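Local coordinates for uncharacterized protein (Chaetomium thermophilum, PDB 3LPZ) that probably acts in the Get pathway of tail-anchored protein biogenesis as an alpha-solenoid adaptor that binds Get5, at residues G223-N228 against I238-P243. Numbering follows the deposited sequence.
Sequences GLTVQN and IFPSLP
Gln227 and Ile238 form an antiparallel hydrogen-bonded pair, joined by two backbone hydrogen bonds: Gln227 N gives its hydrogen to Ile238 O at 2.9 Å, and Ile238 N returns a nearly straight bond to Gln227 O at 2.8 Å. Ile238 O also takes a CA-H...O contact from Val226 CA. Beyond Val226 and Phe239, whose CA atoms are 4.8 Å apart, the chains separate and a water bridges them, donating to Thr225 O and accepting from Ser241 N, where a type I turn from Phe239 to Leu242 leads into helix 243-256.

The side chains sort onto two faces. On one, Val226 lies alongside Phe239, pointing the same way, with CG2 3.5 Å from ring atom CE1. The Leu224 side chain crosses that of Phe239 at about a right angle; with its CG anti to the backbone N (chi1 179°), CD2 settles 3.7 Å from Phe239 CD1 while CD1 meets Ser241 OG at 3.4 Å. Leu217 of helix 203-220 touches Leu224, Phe239 and Leu242, and Phe239 also meets Val218 and Leu245. Were an alanine here instead of the phenylalanine, Leu224 and Val226 would probably lose their shared apolar partner and a gap would open against helix 203-220. On the other face, the Gln227 amide reaches Ile238 CG2 through OE1 at 3.8 Å, and Thr225 CG2 touches Pro240 at CG and CD, 3.9 Å from each, the two side chains crossing at about a right angle.

This is a two-stranded beta hairpin with a long connecting loop, inserted between helices 203-220 and 243-256 at the surface of the Get4 alpha-solenoid.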
loop_
_atom_site.group_PDB
_atom_site.type_symbol
_atom_site.label_atom_id
_atom_site.label_comp_id
_atom_site.label_asym_id
_atom_site.label_seq_id
_atom_site.Cartn_x
_atom_site.Cartn_y
_atom_site.Cartn_z
ATOM N N GLY A 223 -15.115 -26.472 -9.606
ATOM C CA GLY A 223 -15.233 -27.019 -10.969
ATOM C C GLY A 223 -14.180 -26.515 -11.965
ATOM O O GLY A 223 -14.033 -27.086 -13.057
ATOM N N LEU A 224 -13.443 -25.460 -11.586
ATOM C CA LEU A 224 -12.537 -24.779 -12.497
ATOM C C LEU A 224 -11.272 -25.612 -12.751
ATOM O O LEU A 224 -10.517 -25.892 -11.814
ATOM C CB LEU A 224 -12.157 -23.385 -11.928
ATOM C CG LEU A 224 -11.177 -22.510 -12.746
ATOM C CD1 LEU A 224 -11.823 -22.048 -14.048
ATOM C CD2 LEU A 224 -10.745 -21.285 -11.949
ATOM N N THR A 225 -11.044 -26.000 -14.012
ATOM C CA THR A 225 -9.908 -26.861 -14.354
ATOM C C THR A 225 -8.615 -26.188 -13.930
ATOM O O THR A 225 -8.387 -25.003 -14.215
ATOM C CB THR A 225 -9.878 -27.203 -15.829
ATOM O OG1 THR A 225 -11.136 -27.778 -16.174
ATOM C CG2 THR A 225 -8.702 -28.195 -16.181
ATOM N N VAL A 226 -7.796 -26.949 -13.213
ATOM C CA VAL A 226 -6.549 -26.436 -12.687
ATOM C C VAL A 226 -5.495 -27.545 -12.641
ATOM O O VAL A 226 -5.810 -28.710 -12.353
ATOM C CB VAL A 226 -6.744 -25.746 -11.283
ATOM C CG1 VAL A 226 -7.344 -26.731 -10.238
ATOM C CG2 VAL A 226 -5.424 -25.144 -10.785
ATOM N N GLN A 227 -4.256 -27.157 -12.939
ATOM C CA GLN A 227 -3.116 -28.056 -12.912
ATOM C C GLN A 227 -2.011 -27.425 -12.068
ATOM O O GLN A 227 -1.921 -26.202 -11.955
ATOM C CB GLN A 227 -2.600 -28.295 -14.326
ATOM C CG GLN A 227 -3.609 -29.043 -15.162
ATOM C CD GLN A 227 -3.344 -28.954 -16.634
ATOM O OE1 GLN A 227 -2.657 -28.041 -17.101
ATOM N NE2 GLN A 227 -3.899 -29.888 -17.386
ATOM N N ASN A 228 -1.186 -28.279 -11.480
ATOM C CA ASN A 228 0.031 -27.834 -10.796
ATOM C C ASN A 228 1.302 -28.099 -11.593
ATOM O O ASN A 228 1.355 -29.020 -12.425
ATOM C CB ASN A 228 0.134 -28.478 -9.422
ATOM C CG ASN A 228 -0.780 -27.817 -8.416
ATOM O OD1 ASN A 228 -0.459 -26.754 -7.875
ATOM N ND2 ASN A 228 -1.926 -28.430 -8.162
ATOM N N ILE A 238 -1.792 -23.669 -13.180
ATOM C CA ILE A 238 -2.171 -23.405 -14.551
ATOM C C ILE A 238 -3.682 -23.597 -14.686
ATOM O O ILE A 238 -4.235 -24.622 -14.265
ATOM C CB ILE A 238 -1.401 -24.362 -15.517
ATOM C CG1 ILE A 238 0.104 -24.076 -15.413
ATOM C CG2 ILE A 238 -1.954 -24.287 -16.977
ATOM C CD1 ILE A 238 0.552 -22.605 -15.918
ATOM N N PHE A 239 -4.335 -22.599 -15.275
ATOM C CA PHE A 239 -5.776 -22.628 -15.535
ATOM C C PHE A 239 -6.012 -22.562 -17.031
ATOM O O PHE A 239 -5.932 -21.479 -17.610
ATOM C CB PHE A 239 -6.451 -21.411 -14.880
ATOM C CG PHE A 239 -6.304 -21.378 -13.397
ATOM C CD1 PHE A 239 -7.220 -22.054 -12.576
ATOM C CD2 PHE A 239 -5.250 -20.691 -12.804
ATOM C CE1 PHE A 239 -7.080 -22.047 -11.198
ATOM C CE2 PHE A 239 -5.095 -20.686 -11.390
ATOM C CZ PHE A 239 -6.013 -21.346 -10.598
ATOM N N PRO A 240 -6.354 -23.696 -17.660
ATOM C CA PRO A 240 -6.535 -23.696 -19.121
ATOM C C PRO A 240 -7.523 -22.660 -19.615
ATOM O O PRO A 240 -7.336 -22.135 -20.715
ATOM C CB PRO A 240 -7.034 -25.112 -19.413
ATOM C CG PRO A 240 -6.388 -25.936 -18.316
ATOM C CD PRO A 240 -6.541 -25.043 -17.087
ATOM N N SER A 241 -8.544 -22.325 -18.828
ATOM C CA SER A 241 -9.545 -21.361 -19.304
ATOM C C SER A 241 -9.163 -19.912 -19.043
ATOM O O SER A 241 -9.920 -19.012 -19.395
ATOM C CB SER A 241 -10.898 -21.625 -18.653
ATOM O OG SER A 241 -10.783 -21.404 -17.259
ATOM N N LEU A 242 -8.016 -19.672 -18.401
ATOM C CA LEU A 242 -7.632 -18.304 -18.024
ATOM C C LEU A 242 -6.186 -18.029 -18.484
ATOM O O LEU A 242 -5.262 -17.978 -17.668
ATOM C CB LEU A 242 -7.814 -18.090 -16.519
ATOM C CG LEU A 242 -9.249 -18.198 -15.953
ATOM C CD1 LEU A 242 -9.241 -18.278 -14.424
ATOM C CD2 LEU A 242 -10.145 -17.038 -16.424
ATOM N N PRO A 243 -5.986 -17.877 -19.807
ATOM C CA PRO A 243 -4.618 -17.701 -20.351
ATOM C C PRO A 243 -3.760 -16.591 -19.693
ATOM O O PRO A 243 -2.547 -16.758 -19.561
ATOM C CB PRO A 243 -4.851 -17.365 -21.832
ATOM C CG PRO A 243 -6.326 -17.323 -22.060
ATOM C CD PRO A 243 -7.008 -17.954 -20.868
HETATM O O HOH W 1 -9.380 -23.349 -16.302
#